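Local coordinates for protein manganese-dependent ADP-ribose/CDP-alcohol diphosphatase (Danio rerio, PDB 2NXF) that probably hydrolyses ADP-ribose and CDP-alcohols such as CDP-choline, splitting their diphosphate bond at a dinuclear metal centre, at residues A[259-270]-A[278-288]; A[225-233]-A[242-253]. One frame throughout, in Å; residues are numbered along the deposited sequence.

Contact 1. Residues A[259-270]-A[278-288]. With ZN (zinc ion), chain C; ZN (zinc ion), chain B.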
# COMPACT_ATOMS: atom_id res chain seq x y z
N LEU A 259 10.82 -8.11 -8.76
CA LEU A 259 10.38 -9.41 -8.27
C LEU A 259 8.87 -9.37 -8.12
O LEU A 259 8.15 -10.19 -8.70
CB LEU A 259 11.07 -9.77 -6.96
CG LEU A 259 10.61 -11.07 -6.27
CD1 LEU A 259 10.81 -12.31 -7.15
CD2 LEU A 259 11.31 -11.20 -4.92
N CYS A 260 8.38 -8.38 -7.36
CA CYS A 260 6.94 -8.28 -7.14
C CYS A 260 6.54 -6.86 -6.83
O CYS A 260 7.36 -6.03 -6.41
CB CYS A 260 6.51 -9.22 -6.03
SG CYS A 260 7.34 -8.92 -4.44
N PHE A 261 5.25 -6.59 -7.04
CA PHE A 261 4.65 -5.32 -6.74
C PHE A 261 3.50 -5.63 -5.79
O PHE A 261 2.60 -6.39 -6.14
CB PHE A 261 4.13 -4.70 -8.04
CG PHE A 261 3.63 -3.30 -7.87
CD1 PHE A 261 4.46 -2.21 -8.17
CD2 PHE A 261 2.35 -3.07 -7.37
CE1 PHE A 261 3.99 -0.89 -7.99
CE2 PHE A 261 1.87 -1.76 -7.20
CZ PHE A 261 2.69 -0.67 -7.50
N ILE A 262 3.59 -5.10 -4.58
CA ILE A 262 2.65 -5.49 -3.50
C ILE A 262 1.85 -4.27 -3.10
O ILE A 262 2.42 -3.19 -2.84
CB ILE A 262 3.43 -6.07 -2.28
CG1 ILE A 262 4.16 -7.37 -2.68
CG2 ILE A 262 2.49 -6.37 -1.12
CD1 ILE A 262 5.19 -7.87 -1.65
N ALA A 263 0.53 -4.42 -3.07
CA ALA A 263 -0.34 -3.29 -2.78
C ALA A 263 -1.47 -3.70 -1.83
O ALA A 263 -1.67 -4.88 -1.59
CB ALA A 263 -0.93 -2.73 -4.08
N GLY A 264 -2.18 -2.71 -1.31
CA GLY A 264 -3.39 -2.95 -0.51
C GLY A 264 -4.54 -2.32 -1.28
O GLY A 264 -4.66 -2.49 -2.51
N HIS A 265 -5.39 -1.59 -0.55
CA HIS A 265 -6.49 -0.76 -1.10
C HIS A 265 -7.70 -1.55 -1.56
O HIS A 265 -8.81 -1.24 -1.14
CB HIS A 265 -5.98 0.20 -2.21
CG HIS A 265 -6.95 1.30 -2.58
ND1 HIS A 265 -7.38 2.26 -1.68
CD2 HIS A 265 -7.48 1.64 -3.78
CE1 HIS A 265 -8.14 3.14 -2.31
NE2 HIS A 265 -8.23 2.78 -3.59
N ASP A 266 -7.50 -2.55 -2.42
CA ASP A 266 -8.63 -3.40 -2.82
C ASP A 266 -8.75 -4.48 -1.75
O ASP A 266 -7.98 -5.46 -1.75
CB ASP A 266 -8.37 -4.03 -4.20
CG ASP A 266 -9.50 -4.91 -4.67
OD1 ASP A 266 -10.45 -5.18 -3.90
OD2 ASP A 266 -9.47 -5.32 -5.86
N HIS A 267 -9.72 -4.31 -0.84
CA HIS A 267 -9.81 -5.19 0.34
C HIS A 267 -10.13 -6.64 -0.01
O HIS A 267 -9.92 -7.52 0.80
CB HIS A 267 -10.87 -4.68 1.32
CG HIS A 267 -10.62 -3.28 1.81
ND1 HIS A 267 -11.63 -2.46 2.26
CD2 HIS A 267 -9.47 -2.57 1.94
CE1 HIS A 267 -11.11 -1.30 2.63
NE2 HIS A 267 -9.80 -1.34 2.44
N ASP A 268 -10.67 -6.86 -1.22
CA ASP A 268 -10.95 -8.22 -1.71
C ASP A 268 -9.67 -8.98 -2.08
O ASP A 268 -9.70 -10.22 -2.18
CB ASP A 268 -11.84 -8.15 -2.95
CG ASP A 268 -13.31 -7.91 -2.62
OD1 ASP A 268 -13.69 -7.83 -1.43
OD2 ASP A 268 -14.10 -7.84 -3.58
N GLY A 269 -8.59 -8.24 -2.31
CA GLY A 269 -7.31 -8.84 -2.74
C GLY A 269 -7.31 -9.30 -4.19
O GLY A 269 -8.35 -9.31 -4.87
N GLY A 270 -6.14 -9.68 -4.67
CA GLY A 270 -6.00 -10.18 -6.03
C GLY A 270 -4.54 -10.53 -6.24
O GLY A 270 -3.68 -10.17 -5.42
N ALA A 278 6.95 -10.61 -13.61
CA ALA A 278 6.78 -9.92 -12.33
C ALA A 278 5.46 -10.32 -11.70
O ALA A 278 4.44 -10.42 -12.38
CB ALA A 278 6.84 -8.43 -12.51
N GLN A 279 5.48 -10.57 -10.40
CA GLN A 279 4.29 -10.95 -9.67
C GLN A 279 3.63 -9.72 -9.08
O GLN A 279 4.30 -8.92 -8.43
CB GLN A 279 4.69 -11.92 -8.56
CG GLN A 279 3.60 -12.29 -7.62
CD GLN A 279 2.73 -13.38 -8.18
OE1 GLN A 279 3.22 -14.45 -8.55
NE2 GLN A 279 1.41 -13.12 -8.24
N HIS A 280 2.32 -9.57 -9.28
CA HIS A 280 1.55 -8.53 -8.59
C HIS A 280 0.72 -9.18 -7.51
O HIS A 280 0.06 -10.20 -7.76
CB HIS A 280 0.68 -7.76 -9.59
CG HIS A 280 1.50 -6.94 -10.53
ND1 HIS A 280 1.66 -5.58 -10.38
CD2 HIS A 280 2.30 -7.30 -11.57
CE1 HIS A 280 2.49 -5.13 -11.30
NE2 HIS A 280 2.89 -6.15 -12.05
N ILE A 281 0.79 -8.60 -6.31
CA ILE A 281 0.04 -9.12 -5.17
C ILE A 281 -0.74 -7.97 -4.55
O ILE A 281 -0.17 -6.94 -4.19
CB ILE A 281 0.98 -9.72 -4.09
CG1 ILE A 281 1.91 -10.78 -4.70
CG2 ILE A 281 0.17 -10.29 -2.91
CD1 ILE A 281 3.11 -11.11 -3.80
N THR A 282 -2.05 -8.15 -4.45
CA THR A 282 -2.88 -7.18 -3.73
C THR A 282 -3.41 -7.88 -2.49
O THR A 282 -4.18 -8.83 -2.59
CB THR A 282 -4.05 -6.67 -4.62
OG1 THR A 282 -3.51 -6.15 -5.84
CG2 THR A 282 -4.87 -5.56 -3.88
N LEU A 283 -2.96 -7.43 -1.33
CA LEU A 283 -3.30 -8.08 -0.08
C LEU A 283 -4.73 -7.82 0.34
O LEU A 283 -5.21 -6.67 0.29
CB LEU A 283 -2.37 -7.59 1.04
CG LEU A 283 -0.91 -8.03 0.94
CD1 LEU A 283 -0.11 -7.25 1.98
CD2 LEU A 283 -0.79 -9.55 1.16
N GLU A 284 -5.42 -8.90 0.72
CA GLU A 284 -6.76 -8.81 1.32
C GLU A 284 -6.72 -7.90 2.53
O GLU A 284 -5.74 -7.90 3.28
CB GLU A 284 -7.23 -10.22 1.73
CG GLU A 284 -7.59 -11.13 0.53
CD GLU A 284 -6.40 -11.76 -0.22
OE1 GLU A 284 -5.23 -11.63 0.19
OE2 GLU A 284 -6.64 -12.41 -1.26
N GLY A 285 -7.80 -7.13 2.74
CA GLY A 285 -7.76 -6.08 3.77
C GLY A 285 -8.28 -6.56 5.11
O GLY A 285 -9.33 -7.23 5.19
N VAL A 286 -7.56 -6.21 6.16
CA VAL A 286 -7.94 -6.58 7.52
C VAL A 286 -9.32 -6.02 7.89
O VAL A 286 -10.14 -6.71 8.53
CB VAL A 286 -6.88 -6.05 8.53
CG1 VAL A 286 -7.42 -6.07 9.97
CG2 VAL A 286 -5.59 -6.86 8.42
N ILE A 287 -9.58 -4.79 7.46
CA ILE A 287 -10.85 -4.15 7.85
C ILE A 287 -12.10 -4.92 7.42
O ILE A 287 -13.10 -4.89 8.12
CB ILE A 287 -10.91 -2.68 7.38
CG1 ILE A 287 -12.15 -1.95 7.94
CG2 ILE A 287 -10.85 -2.57 5.85
CD1 ILE A 287 -12.17 -1.86 9.48
N GLU A 288 -12.05 -5.63 6.29
CA GLU A 288 -13.24 -6.37 5.85
C GLU A 288 -13.20 -7.84 6.25
O GLU A 288 -14.00 -8.64 5.76
CB GLU A 288 -13.48 -6.18 4.36
CG GLU A 288 -13.99 -4.75 4.09
CD GLU A 288 -14.19 -4.41 2.63
OE1 GLU A 288 -14.14 -5.31 1.79
OE2 GLU A 288 -14.41 -3.20 2.36
ZN ZN C . -7.31 2.59 0.53
ZN ZN B . -8.60 0.53 2.79
O HOH W 1 -8.52 0.82 0.67
O HOH W 2 -13.29 -7.82 1.29
O HOH W 3 -14.09 -4.66 -0.94
O HOH W 4 -9.08 -12.86 -2.06
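His267 and Glu288 meet through one very straight hydrogen bond: ND1 of His267 donates to OE2 of Glu288 over 2.9 Å, with an angle of 178° at the hydrogen. OE2 lies in the plane of the imidazole, yet the ring stands almost upright on the carboxylate, the two planes being 88° apart. Glu288 reaches this edge because its chain is extended beyond CG (chi2 177°). Ile287 CG2 lies over one ring face, toward its rim, in a CH-pi contact, 3.7 Å from the His267 centroid. NE2, on the far side of the ring, binds a zinc ion at 2.2 Å in a site that also includes Asp13, Gln15, Asp60 and a water that binds the second zinc as well, the one held by His265.

Behind this loop the packing is close. Strands 259-263 and 279-282 run parallel, and Ala263 N donates to Ile281 O at 2.8 Å. Ile262 and Ile281 lie side by side on one face of the sheet, CG1 of the former 4.0 Å from CD1 of the latter. Thr282 is also paired from its other side: its N donates to Gly270 O at 2.8 Å and its O accepts from Gly270 N, an antiparallel hydrogen-bonded pair. Thr282 CG2 lies against Gly264 O and Asp266 O.

The looser side is wet. A water donates to Asp268 OD1 and to Glu288 OE1, 2.7 Å from each, and bridges two carboxylates that would otherwise probably repel. Arg29 and Arg31 form salt bridges with Asp268 and Glu288 respectively, probably easing that repulsion further. Because His267 gives NE2 to zinc and ND1 to Glu288, Glu288 acts as a second-shell residue of this calcineurin-like phosphoesterase site: its bond to ND1, together with the zinc on NE2, probably fixes the rotation of the ring.

Contact 2. Residues A[225-233]-A[242-253]. With ZN (zinc ion), chain C.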
# COMPACT_ATOMS: atom_id res chain seq x y z
N ILE A 225 8.46 -3.97 -4.55
CA ILE A 225 7.91 -2.62 -4.61
C ILE A 225 6.58 -2.61 -3.89
O ILE A 225 5.77 -3.53 -4.10
CB ILE A 225 7.74 -2.18 -6.08
CG1 ILE A 225 9.11 -2.24 -6.78
CG2 ILE A 225 7.16 -0.75 -6.19
CD1 ILE A 225 9.00 -2.12 -8.28
N PHE A 226 6.36 -1.60 -3.06
CA PHE A 226 5.18 -1.54 -2.20
C PHE A 226 4.46 -0.24 -2.48
O PHE A 226 5.10 0.82 -2.58
CB PHE A 226 5.58 -1.57 -0.72
CG PHE A 226 6.33 -2.82 -0.33
CD1 PHE A 226 5.65 -3.92 0.16
CD2 PHE A 226 7.72 -2.89 -0.46
CE1 PHE A 226 6.35 -5.08 0.53
CE2 PHE A 226 8.42 -4.05 -0.10
CZ PHE A 226 7.73 -5.14 0.40
N SER A 227 3.14 -0.30 -2.63
CA SER A 227 2.34 0.88 -2.96
C SER A 227 0.97 0.71 -2.32
O SER A 227 0.48 -0.41 -2.25
CB SER A 227 2.20 0.96 -4.48
OG SER A 227 1.19 1.87 -4.90
N HIS A 228 0.30 1.79 -1.87
CA HIS A 228 -1.04 1.52 -1.35
C HIS A 228 -1.91 1.00 -2.50
O HIS A 228 -2.72 0.08 -2.30
CB HIS A 228 -1.70 2.77 -0.76
CG HIS A 228 -3.01 2.48 -0.13
ND1 HIS A 228 -3.14 1.61 0.93
CD2 HIS A 228 -4.26 2.91 -0.43
CE1 HIS A 228 -4.42 1.54 1.28
NE2 HIS A 228 -5.12 2.31 0.47
N LEU A 229 -1.74 1.59 -3.68
CA LEU A 229 -2.58 1.27 -4.83
C LEU A 229 -1.96 0.24 -5.76
O LEU A 229 -0.77 0.33 -6.12
CB LEU A 229 -2.85 2.54 -5.67
CG LEU A 229 -3.63 3.66 -4.97
CD1 LEU A 229 -3.81 4.87 -5.92
CD2 LEU A 229 -4.95 3.17 -4.45
N PRO A 230 -2.78 -0.72 -6.21
CA PRO A 230 -2.35 -1.67 -7.25
C PRO A 230 -2.24 -0.98 -8.61
O PRO A 230 -2.86 0.08 -8.84
CB PRO A 230 -3.47 -2.71 -7.27
CG PRO A 230 -4.68 -1.99 -6.78
CD PRO A 230 -4.15 -1.02 -5.73
N VAL A 231 -1.46 -1.58 -9.51
CA VAL A 231 -1.29 -1.02 -10.85
C VAL A 231 -1.61 -2.01 -11.98
O VAL A 231 -1.74 -1.60 -13.13
CB VAL A 231 0.12 -0.41 -11.07
CG1 VAL A 231 0.39 0.76 -10.08
CG2 VAL A 231 1.22 -1.52 -10.97
N HIS A 232 -1.75 -3.30 -11.67
CA HIS A 232 -2.05 -4.26 -12.76
C HIS A 232 -3.53 -4.64 -12.74
O HIS A 232 -4.02 -5.13 -11.73
CB HIS A 232 -1.17 -5.51 -12.65
CG HIS A 232 -1.04 -6.26 -13.94
ND1 HIS A 232 -2.14 -6.69 -14.66
CD2 HIS A 232 0.05 -6.63 -14.65
CE1 HIS A 232 -1.73 -7.30 -15.76
NE2 HIS A 232 -0.41 -7.27 -15.78
N PRO A 233 -4.24 -4.41 -13.86
CA PRO A 233 -5.66 -4.75 -13.90
C PRO A 233 -6.02 -6.21 -13.57
O PRO A 233 -7.17 -6.47 -13.20
CB PRO A 233 -6.06 -4.42 -15.36
CG PRO A 233 -5.08 -3.43 -15.80
CD PRO A 233 -3.79 -3.78 -15.12
N ALA A 242 -4.30 2.73 -9.52
CA ALA A 242 -3.69 4.06 -9.64
C ALA A 242 -4.12 4.77 -10.92
O ALA A 242 -4.31 4.15 -11.97
CB ALA A 242 -2.17 3.99 -9.61
N TRP A 243 -4.26 6.09 -10.83
CA TRP A 243 -4.64 6.88 -12.00
C TRP A 243 -3.79 6.61 -13.25
O TRP A 243 -4.32 6.41 -14.35
CB TRP A 243 -4.58 8.38 -11.69
CG TRP A 243 -5.62 8.87 -10.71
CD1 TRP A 243 -6.74 8.22 -10.25
CD2 TRP A 243 -5.64 10.17 -10.11
NE1 TRP A 243 -7.44 9.03 -9.38
CE2 TRP A 243 -6.77 10.23 -9.26
CE3 TRP A 243 -4.78 11.28 -10.19
CZ2 TRP A 243 -7.09 11.38 -8.51
CZ3 TRP A 243 -5.10 12.42 -9.44
CH2 TRP A 243 -6.24 12.46 -8.62
N ASN A 244 -2.47 6.59 -13.06
CA ASN A 244 -1.56 6.35 -14.17
C ASN A 244 -0.91 4.98 -14.03
O ASN A 244 0.29 4.83 -14.22
CB ASN A 244 -0.53 7.49 -14.35
CG ASN A 244 0.37 7.68 -13.13
OD1 ASN A 244 0.01 7.33 -12.01
ND2 ASN A 244 1.54 8.27 -13.36
N HIS A 245 -1.73 3.97 -13.76
CA HIS A 245 -1.21 2.62 -13.52
C HIS A 245 -0.38 2.11 -14.72
O HIS A 245 0.62 1.43 -14.52
CB HIS A 245 -2.36 1.64 -13.19
CG HIS A 245 -3.26 1.33 -14.35
ND1 HIS A 245 -3.21 0.14 -15.05
CD2 HIS A 245 -4.21 2.08 -14.96
CE1 HIS A 245 -4.10 0.17 -16.03
NE2 HIS A 245 -4.71 1.34 -15.99
N GLU A 246 -0.78 2.46 -15.94
CA GLU A 246 -0.09 1.95 -17.13
C GLU A 246 1.34 2.53 -17.22
O GLU A 246 2.26 1.86 -17.69
CB GLU A 246 -0.90 2.24 -18.39
CG GLU A 246 -0.48 1.45 -19.61
CD GLU A 246 -0.66 -0.07 -19.45
OE1 GLU A 246 0.23 -0.82 -19.89
OE2 GLU A 246 -1.69 -0.52 -18.90
N ALA A 247 1.51 3.76 -16.74
CA ALA A 247 2.83 4.39 -16.69
C ALA A 247 3.76 3.61 -15.77
O ALA A 247 4.95 3.43 -16.07
CB ALA A 247 2.72 5.85 -16.24
N VAL A 248 3.20 3.11 -14.67
CA VAL A 248 3.97 2.27 -13.73
C VAL A 248 4.33 0.94 -14.38
O VAL A 248 5.48 0.51 -14.32
CB VAL A 248 3.22 2.03 -12.41
CG1 VAL A 248 4.13 1.25 -11.43
CG2 VAL A 248 2.85 3.36 -11.77
N LEU A 249 3.34 0.30 -15.01
CA LEU A 249 3.58 -0.99 -15.69
C LEU A 249 4.68 -0.85 -16.73
O LEU A 249 5.53 -1.73 -16.86
CB LEU A 249 2.31 -1.55 -16.32
CG LEU A 249 1.22 -1.92 -15.32
CD1 LEU A 249 -0.06 -2.27 -16.07
CD2 LEU A 249 1.69 -3.09 -14.44
N SER A 250 4.67 0.25 -17.48
CA SER A 250 5.69 0.47 -18.50
C SER A 250 7.09 0.49 -17.91
O SER A 250 8.02 -0.06 -18.51
CB SER A 250 5.41 1.78 -19.25
OG SER A 250 4.30 1.62 -20.11
N VAL A 251 7.24 1.13 -16.75
CA VAL A 251 8.52 1.14 -16.03
C VAL A 251 8.89 -0.28 -15.55
O VAL A 251 10.00 -0.75 -15.84
CB VAL A 251 8.51 2.13 -14.83
CG1 VAL A 251 9.79 1.98 -13.98
CG2 VAL A 251 8.38 3.57 -15.35
N LEU A 252 7.96 -0.96 -14.90
CA LEU A 252 8.25 -2.30 -14.35
C LEU A 252 8.68 -3.28 -15.43
O LEU A 252 9.61 -4.07 -15.22
CB LEU A 252 7.05 -2.86 -13.61
CG LEU A 252 6.48 -2.01 -12.47
CD1 LEU A 252 5.28 -2.73 -11.85
CD2 LEU A 252 7.57 -1.68 -11.42
N ARG A 253 7.99 -3.22 -16.57
CA ARG A 253 8.25 -4.16 -17.68
C ARG A 253 9.62 -3.97 -18.34
O ARG A 253 10.10 -4.86 -19.05
CB ARG A 253 7.13 -4.06 -18.72
CG ARG A 253 5.81 -4.60 -18.18
CD ARG A 253 4.64 -4.29 -19.10
NE ARG A 253 3.42 -4.95 -18.63
CZ ARG A 253 2.18 -4.53 -18.90
NH1 ARG A 253 2.00 -3.43 -19.61
NH2 ARG A 253 1.14 -5.21 -18.44
ZN ZN C . -7.31 2.59 0.53
O HOH W 1 -8.52 0.82 0.67
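Val231 O receives the side chain of His245 from the start of helix 245-253: ND1 donates to it at 3.0 Å, along a bent path of 138° at the hydrogen. His245 CG sits between its backbone N and carbonyl carbon (chi1 70°), which folds the imidazole back toward the 225-233 segment. Leu249 CD1 packs beside the same oxygen at 3.5 Å, a van der Waals contact next to the hydrogen bond, and Pro233 CG rests near His245 CE1. A second bond, nearly straight, runs from Ala242 N to Pro230 O over 3.1 Å and ties the loop before the helix to the loop after strand 222-227.

Val231 is the main apolar wedge. CG1 meets Val248 CB at 3.9 Å; CG2 touches Val248 as well and lies 3.8 Å from Leu249 CD2, the Val231 and Leu249 side chains running past each other in opposite directions. These contacts belong to a beta-alpha-beta crossover, in which strand 222-227 leads through helix 245-253 to the parallel strand 258-263, and the helix covers the sheet face carrying Ile225 and Phe261. Where strand 222-227 itself meets the helix, Ile225 CD1 presses on Leu252 CD2 at 3.5 Å, tighter than usual for two methyls. Leu229 CD1 lies against Ala242 CA at 3.8 Å, on the side nearer the metals, where the preceding His228 gives NE2 to a zinc ion shared with Asp60, Asn96 and His265.

Toward solvent the chemistry turns polar. His232 NE2 and Arg253 NH2 approach to 3.7 Å, ring and guanidinium planes 86° apart, and both are bound by Asp274 OD1, a common acceptor, consistent with their closeness. Arg253 NH1 adds a weak salt bridge to Glu246 OE1 about two turns earlier on the helix.

Overall arrangement
Both contacts are largely buried and serve the same mixed sheet, in which strands 222-227 and 258-263 are neighbours: Ile262 N lies 2.7 Å from Ile225 O, a probable hydrogen bond. Contact 1 lies deeper, its centre about 8 Å from that of the chain against about 12 Å for contact 2, and is built mainly from backbone pairing between strands. Contact 2 instead lays a helix on the sheet, chiefly through aliphatic side chains. Their loops converge on one zinc ion, which takes His265 from contact 1 and His228 from contact 2. Charged groups mark the outer margins of both, water-bridged carboxylates in contact 1 and an arginine beside a histidine in contact 2.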